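Local coordinates for protein enoyl-CoA hydratase/isomerase (Mycobacterium abscessus, PDB 3QXZ) that probably catalyses the hydration or double-bond isomerisation of enoyl-CoA thioesters, as a trimeric member of the crotonase-like enoyl-CoA hydratase/isomerase family, at residues I133-R137 and F138-P142; N203-P206 and E207-A210; L215-D218 and A219-T222. One frame throughout, in Å; residues are numbered along the deposited sequence.

Contact 1 of 3, residues I133-R137 and F138-P142; sequences IPQVR and FGVAP
Backbone hydrogen bonds dominate the meeting of Gln-135 with Phe-138 and Val-140, all within one tight turn. Gln-135 O accepts bonds from Phe-138 N (2.9 Å) and, at a longer distance, from Val-140 N. The two donors come from opposite faces of the carbonyl plane, Phe-138 N standing 57° out of it and Val-140 N 39°, which holds the peptide from both sides. A weak bond of 3.4 Å from Gly-139 N to Val-136 O adds a further link, and the CA-H of Val-136 points at Val-140 O. Gly-139 turns the chain with phi 83°, a backbone shape that would press a side chain against the preceding carbonyl.

Van der Waals contacts follow the same turn. Pro-134 O lies at the edge of the Phe-138 ring, near its plane, 3.4 Å from CD2. CG of Gln-135 lies 3.3 Å from Ala-141 O; a bend at chi2 then turns the amide aside, and its NE2 bonds to Asp-143. Val-136 CG1 meets Pro-142 CD at 4.0 Å, while Ile-133 and Pro-142 cross at about a right angle.

Charged and intersubunit partners lie beyond the turn. Arg-137 NH1 bonds to Thr-165 O and forms a salt bridge with Asp-199 of the second subunit, and the Phe-138 ring meets Phe-253 of that subunit edge-to-face. At this interface of the crotonase-like trimer, the 6→1 bond from Val-140 N, the weak 5→2 bond from Gly-139 N and the positive phi of Gly-139 make a Schellman motif that closes the 3-10 segment 135-137.

Contact 2 of 3, residues N203-P206 and E207-A210; sequences NVAP and ESAA. With EDO (1,2-ethanediol), chain H.
The N-terminus of helix 206-222 is built here, with Ala-205 as N-cap and Pro-206 in the first turn, directly after the chain leaves helix 186-203 at Val-204. Ala-205 O receives a bond from Ala-209 N at 3.0 Å, nearly along the C=O axis and with an N-H...O angle of 168°, a straight first i to i+4 bond. The next, from Ala-210 N to Pro-206 O, is 3.1 Å long and its donor is tilted 21° from the carbonyl plane. Pro-206 has no N-H to donate, which costs nothing in the first turn, where no carbonyl of this helix lies four residues back.

Side chains pack around the start. Val-204 sets CG1 anti to its own nitrogen (chi1 170°), which carries that methyl to 3.9 Å from Ala-209 CB. Val-204 precedes the N-cap and Ala-209 is the fourth residue after it, so the pair occupies the hydrophobic-staple position. Ala-205 CB lies beside the serine hydroxyl, 3.4 Å from Ser-208 OG. That hydroxyl bonds to Val-140 O of the third subunit, so the helix start also forms part of the trimer interface. Glu-207 leaves the turn outward, and OE2 forms a salt bridge with Arg-239 of helix 226-241.

A 1,2-ethanediol molecule, probably from the crystallisation liquor, sits beside the same turn and is also held by Arg-53 NE. Besides its bond within the helix, Pro-206 O accepts a second one from EDO O1, 3.0 Å away; O1 also lies 3.5 Å from Ala-209 CB.

Contact 3 of 3, residues L215-D218 and A219-T222; sequences LLWD and AQMT
The indole of Trp-217 meets Gln-220 obliquely, the nearest atoms being CE3 and Gln-220 CB at 4.3 Å, as residues three apart on helix 206-222. One face of the ring carries Leu-216 CD2, which stands 4.2 Å above the plane and is offset toward the rim. Beyond the helix, NE1 bonds to Asp-121 and the ring meets that of Phe-95 with the planes about 35° apart, which together fix the indole against the body of the subunit.

The i to i+4 bonding continues through this last part of the helix, though unevenly. Met-221 N reaches Trp-217 O at 2.8 Å with an N-H...O angle of 163°, whereas the bond from Gln-220 N to Leu-216 O is weak. A water supplements that carbonyl: it donates to Leu-216 O and accepts from Gln-220 NE2, joining the side chain back to the backbone one turn earlier. The bend of Gln-220 at chi2 folds the amide back for this bridge.

Met-221 runs its side chain along the Trp-217 carbonyl, with CG 3.2 Å from Trp-217 O and SD 4.4 Å from Trp-217 CB. Ala-219 CB likewise rests close to Leu-215 O. Asp-218 carries two salt bridges: OD1 pairs with Arg-214 one turn back on the same helix, while OD2, with Arg-232, ties it to helix 226-241.

Near the helix end Thr-222 places OG1 between its nitrogen and carbonyl carbon (chi1 63°), turning the hydroxyl back along the helix. Asp-218 O is thereby gripped twice, by Thr-222 N and by Thr-222 OG1 at 2.8 Å, the two donors arriving from opposite faces of the carbonyl plane.

How the contacts relate
The three sites follow one another along the chain without interleaving. Contact 1 belongs to the loop between strand 131-132 and helix 146-149; contacts 2 and 3 mark the start and the last turns of helix 206-222, with centres 18 Å apart. Contact 1 lies across the chain's centre from contact 2, their centres 38 Å apart, and is 27 Å from contact 3. Far apart within one subunit, contacts 1 and 2 come together between subunits: the loop of contact 1 packs on the helix start of contact 2 from another copy. Contacts 2 and 3 both touch the third subunit, so helix 206-222 contributes to the trimer interface near both of its ends.

Contact 1 of 3, residues I133-R137 and F138-P142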
loop_
_atom_site.group_PDB
_atom_site.type_symbol
_atom_site.label_atom_id
_atom_site.label_comp_id
_atom_site.label_asym_id
_atom_site.label_seq_id
_atom_site.Cartn_x
_atom_site.Cartn_y
_atom_site.Cartn_z
ATOM N N ILE A 133 11.977 14.521 -1.900
ATOM C CA ILE A 133 11.137 15.302 -0.977
ATOM C C ILE A 133 12.082 15.680 0.171
ATOM O O ILE A 133 12.075 15.041 1.215
ATOM C CB ILE A 133 9.910 14.486 -0.507
ATOM C CG1 ILE A 133 9.105 14.003 -1.715
ATOM C CG2 ILE A 133 9.025 15.303 0.413
ATOM C CD1 ILE A 133 8.057 12.914 -1.362
ATOM N N PRO A 134 12.927 16.718 -0.045
ATOM C CA PRO A 134 14.052 16.926 0.871
ATOM C C PRO A 134 13.807 17.963 1.948
ATOM O O PRO A 134 14.768 18.408 2.577
ATOM C CB PRO A 134 15.153 17.397 -0.074
ATOM C CG PRO A 134 14.411 18.256 -1.069
ATOM C CD PRO A 134 13.036 17.588 -1.237
ATOM N N GLN A 135 12.549 18.327 2.181
ATOM C CA GLN A 135 12.214 19.399 3.136
ATOM C C GLN A 135 12.894 19.245 4.504
ATOM O O GLN A 135 13.327 20.241 5.095
ATOM C CB GLN A 135 10.697 19.437 3.324
ATOM C CG GLN A 135 9.904 20.156 2.205
ATOM C CD GLN A 135 9.503 19.250 1.039
ATOM O OE1 GLN A 135 10.231 18.330 0.653
ATOM N NE2 GLN A 135 8.325 19.508 0.475
ATOM N N VAL A 136 12.968 18.021 5.037
ATOM C CA VAL A 136 13.578 17.854 6.383
ATOM C C VAL A 136 15.063 18.207 6.417
ATOM O O VAL A 136 15.582 18.552 7.480
ATOM C CB VAL A 136 13.384 16.428 6.981
ATOM C CG1 VAL A 136 11.890 16.106 7.184
ATOM C CG2 VAL A 136 14.098 15.360 6.120
ATOM N N ARG A 137 15.737 18.166 5.256
ATOM C CA ARG A 137 17.152 18.565 5.164
ATOM C C ARG A 137 17.321 20.076 5.200
ATOM O O ARG A 137 18.450 20.562 5.345
ATOM C CB ARG A 137 17.787 17.974 3.899
ATOM C CG ARG A 137 17.696 16.452 3.812
ATOM C CD ARG A 137 18.270 15.911 2.511
ATOM N NE ARG A 137 19.729 15.762 2.509
ATOM C CZ ARG A 137 20.389 14.712 2.996
ATOM N NH1 ARG A 137 19.757 13.717 3.611
ATOM N NH2 ARG A 137 21.723 14.651 2.891
ATOM N N PHE A 138 16.214 20.815 5.142
ATOM C CA PHE A 138 16.235 22.269 5.183
ATOM C C PHE A 138 15.577 22.829 6.423
ATOM O O PHE A 138 15.387 24.044 6.523
ATOM C CB PHE A 138 15.578 22.836 3.912
ATOM C CG PHE A 138 16.381 22.580 2.676
ATOM C CD1 PHE A 138 17.401 23.449 2.308
ATOM C CD2 PHE A 138 16.147 21.455 1.894
ATOM C CE1 PHE A 138 18.170 23.206 1.176
ATOM C CE2 PHE A 138 16.919 21.203 0.744
ATOM C CZ PHE A 138 17.931 22.084 0.390
ATOM N N GLY A 139 15.244 21.973 7.384
ATOM C CA GLY A 139 14.646 22.435 8.634
ATOM C C GLY A 139 13.145 22.675 8.609
ATOM O O GLY A 139 12.586 23.209 9.584
ATOM N N VAL A 140 12.485 22.279 7.519
ATOM C CA VAL A 140 11.014 22.238 7.487
ATOM C C VAL A 140 10.549 20.771 7.374
ATOM O O VAL A 140 11.173 19.919 7.958
ATOM C CB VAL A 140 10.401 23.230 6.483
ATOM C CG1 VAL A 140 10.573 24.676 7.030
ATOM C CG2 VAL A 140 10.987 23.096 5.098
ATOM N N ALA A 141 9.441 20.471 6.693
ATOM C CA ALA A 141 8.912 19.107 6.705
ATOM C C ALA A 141 8.112 18.915 5.448
ATOM O O ALA A 141 7.805 19.878 4.754
ATOM C CB ALA A 141 8.055 18.875 7.938
ATOM N N PRO A 142 7.761 17.658 5.120
ATOM C CA PRO A 142 6.963 17.434 3.906
ATOM C C PRO A 142 5.631 18.175 3.993
ATOM O O PRO A 142 5.098 18.413 5.084
ATOM C CB PRO A 142 6.760 15.900 3.891
ATOM C CG PRO A 142 7.948 15.360 4.700
ATOM C CD PRO A 142 8.131 16.397 5.795
#

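Contact 2 of 3, residues N203-P206 and E207-A210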
loop_
_atom_site.group_PDB
_atom_site.type_symbol
_atom_site.label_atom_id
_atom_site.label_comp_id
_atom_site.label_asym_id
_atom_site.label_seq_id
_atom_site.Cartn_x
_atom_site.Cartn_y
_atom_site.Cartn_z
ATOM N N ASN A 203 -13.167 6.782 -24.558
ATOM C CA ASN A 203 -13.670 5.438 -24.296
ATOM C C ASN A 203 -14.167 5.149 -22.900
ATOM O O ASN A 203 -14.674 4.049 -22.659
ATOM C CB ASN A 203 -12.616 4.407 -24.684
ATOM C CG ASN A 203 -12.333 4.437 -26.162
ATOM O OD1 ASN A 203 -13.252 4.344 -26.975
ATOM N ND2 ASN A 203 -11.083 4.613 -26.516
ATOM N N VAL A 204 -14.063 6.130 -22.002
ATOM C CA VAL A 204 -14.538 5.953 -20.622
ATOM C C VAL A 204 -15.722 6.889 -20.395
ATOM O O VAL A 204 -15.657 8.079 -20.718
ATOM C CB VAL A 204 -13.403 6.239 -19.615
ATOM C CG1 VAL A 204 -13.936 6.290 -18.166
ATOM C CG2 VAL A 204 -12.276 5.198 -19.772
ATOM N N ALA A 205 -16.823 6.362 -19.869
ATOM C CA ALA A 205 -18.030 7.188 -19.697
ATOM C C ALA A 205 -17.770 8.304 -18.673
ATOM O O ALA A 205 -17.100 8.066 -17.660
ATOM C CB ALA A 205 -19.216 6.337 -19.266
ATOM N N PRO A 206 -18.294 9.520 -18.909
ATOM C CA PRO A 206 -17.988 10.644 -17.991
ATOM C C PRO A 206 -18.428 10.396 -16.554
ATOM O O PRO A 206 -17.643 10.616 -15.617
ATOM C CB PRO A 206 -18.738 11.845 -18.601
ATOM C CG PRO A 206 -19.501 11.318 -19.774
ATOM C CD PRO A 206 -19.057 9.940 -20.104
ATOM N N GLU A 207 -19.655 9.922 -16.352
ATOM C CA GLU A 207 -20.136 9.699 -14.992
ATOM C C GLU A 207 -19.443 8.492 -14.356
ATOM O O GLU A 207 -19.226 8.457 -13.138
ATOM C CB GLU A 207 -21.671 9.581 -14.949
ATOM C CG GLU A 207 -22.256 9.726 -13.547
ATOM C CD GLU A 207 -22.107 11.108 -12.918
ATOM O OE1 GLU A 207 -21.703 12.088 -13.594
ATOM O OE2 GLU A 207 -22.412 11.207 -11.720
ATOM N N SER A 208 -19.118 7.476 -15.155
ATOM C CA SER A 208 -18.355 6.326 -14.653
ATOM C C SER A 208 -17.011 6.785 -14.060
ATOM O O SER A 208 -16.644 6.389 -12.937
ATOM C CB SER A 208 -18.096 5.345 -15.800
ATOM O OG SER A 208 -19.304 4.737 -16.225
ATOM N N ALA A 209 -16.280 7.606 -14.808
ATOM C CA ALA A 209 -14.997 8.115 -14.298
ATOM C C ALA A 209 -15.187 8.945 -13.041
ATOM O O ALA A 209 -14.432 8.780 -12.076
ATOM C CB ALA A 209 -14.292 8.932 -15.356
ATOM N N ALA A 210 -16.190 9.821 -13.030
ATOM C CA ALA A 210 -16.390 10.722 -11.884
ATOM C C ALA A 210 -16.738 9.937 -10.621
ATOM O O ALA A 210 -16.172 10.201 -9.547
ATOM C CB ALA A 210 -17.496 11.733 -12.202
HETATM C C1 EDO H . -15.653 13.666 -14.992
HETATM O O1 EDO H . -15.228 12.316 -15.187
HETATM C C2 EDO H . -15.113 14.456 -16.171
HETATM O O2 EDO H . -15.814 14.108 -17.391
#

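Contact 3 of 3, residues L215-D218 and A219-T222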
loop_
_atom_site.group_PDB
_atom_site.type_symbol
_atom_site.label_atom_id
_atom_site.label_comp_id
_atom_site.label_asym_id
_atom_site.label_seq_id
_atom_site.Cartn_x
_atom_site.Cartn_y
_atom_site.Cartn_z
ATOM N N LEU A 215 -15.353 7.807 -5.390
ATOM C CA LEU A 215 -15.469 6.758 -4.366
ATOM C C LEU A 215 -14.076 6.301 -3.917
ATOM O O LEU A 215 -13.813 6.167 -2.711
ATOM C CB LEU A 215 -16.329 5.585 -4.856
ATOM C CG LEU A 215 -16.475 4.432 -3.853
ATOM C CD1 LEU A 215 -16.930 4.897 -2.458
ATOM C CD2 LEU A 215 -17.462 3.436 -4.416
ATOM N N LEU A 216 -13.180 6.076 -4.873
ATOM C CA LEU A 216 -11.820 5.685 -4.521
ATOM C C LEU A 216 -11.223 6.661 -3.492
ATOM O O LEU A 216 -10.725 6.245 -2.433
ATOM C CB LEU A 216 -10.947 5.597 -5.780
ATOM C CG LEU A 216 -9.471 5.267 -5.570
ATOM C CD1 LEU A 216 -9.254 3.842 -5.213
ATOM C CD2 LEU A 216 -8.708 5.612 -6.862
ATOM N N TRP A 217 -11.295 7.948 -3.807
ATOM C CA TRP A 217 -10.646 8.935 -2.966
ATOM C C TRP A 217 -11.462 9.308 -1.732
ATOM O O TRP A 217 -10.864 9.475 -0.659
ATOM C CB TRP A 217 -10.261 10.164 -3.778
ATOM C CG TRP A 217 -9.081 9.948 -4.663
ATOM C CD1 TRP A 217 -9.050 9.926 -6.036
ATOM C CD2 TRP A 217 -7.740 9.729 -4.223
ATOM N NE1 TRP A 217 -7.758 9.698 -6.478
ATOM C CE2 TRP A 217 -6.936 9.586 -5.382
ATOM C CE3 TRP A 217 -7.129 9.650 -2.952
ATOM C CZ2 TRP A 217 -5.561 9.385 -5.313
ATOM C CZ3 TRP A 217 -5.754 9.448 -2.888
ATOM C CH2 TRP A 217 -4.986 9.294 -4.065
ATOM N N ASP A 218 -12.791 9.454 -1.837
ATOM C CA ASP A 218 -13.579 9.743 -0.618
ATOM C C ASP A 218 -13.361 8.675 0.423
ATOM O O ASP A 218 -13.259 8.979 1.613
ATOM C CB ASP A 218 -15.087 9.827 -0.873
ATOM C CG ASP A 218 -15.524 11.104 -1.598
ATOM O OD1 ASP A 218 -14.746 12.082 -1.728
ATOM O OD2 ASP A 218 -16.681 11.112 -2.025
ATOM N N ALA A 219 -13.279 7.418 -0.017
ATOM C CA ALA A 219 -13.093 6.319 0.922
ATOM C C ALA A 219 -11.759 6.455 1.666
ATOM O O ALA A 219 -11.691 6.240 2.878
ATOM C CB ALA A 219 -13.238 4.960 0.206
ATOM N N GLN A 220 -10.711 6.859 0.937
ATOM C CA GLN A 220 -9.403 7.118 1.558
ATOM C C GLN A 220 -9.445 8.332 2.468
ATOM O O GLN A 220 -8.937 8.277 3.596
ATOM C CB GLN A 220 -8.312 7.310 0.486
ATOM C CG GLN A 220 -8.047 6.113 -0.393
ATOM C CD GLN A 220 -7.448 4.980 0.370
ATOM O OE1 GLN A 220 -6.580 5.188 1.228
ATOM N NE2 GLN A 220 -7.853 3.753 0.052
ATOM N N MET A 221 -10.038 9.424 2.002
ATOM C CA MET A 221 -10.041 10.685 2.747
ATOM C C MET A 221 -10.773 10.607 4.080
ATOM O O MET A 221 -10.364 11.249 5.064
ATOM C CB MET A 221 -10.691 11.789 1.911
ATOM C CG MET A 221 -9.838 12.208 0.704
ATOM S SD MET A 221 -10.810 13.097 -0.536
ATOM C CE MET A 221 -11.180 14.587 0.363
ATOM N N THR A 222 -11.847 9.825 4.117
ATOM C CA THR A 222 -12.737 9.780 5.270
ATOM C C THR A 222 -12.642 8.462 6.030
ATOM O O THR A 222 -13.342 8.301 7.037
ATOM C CB THR A 222 -14.218 10.005 4.879
ATOM O OG1 THR A 222 -14.655 8.945 4.020
ATOM C CG2 THR A 222 -14.422 11.356 4.198
HETATM O O HOH W 1 -10.359 3.624 -1.646
#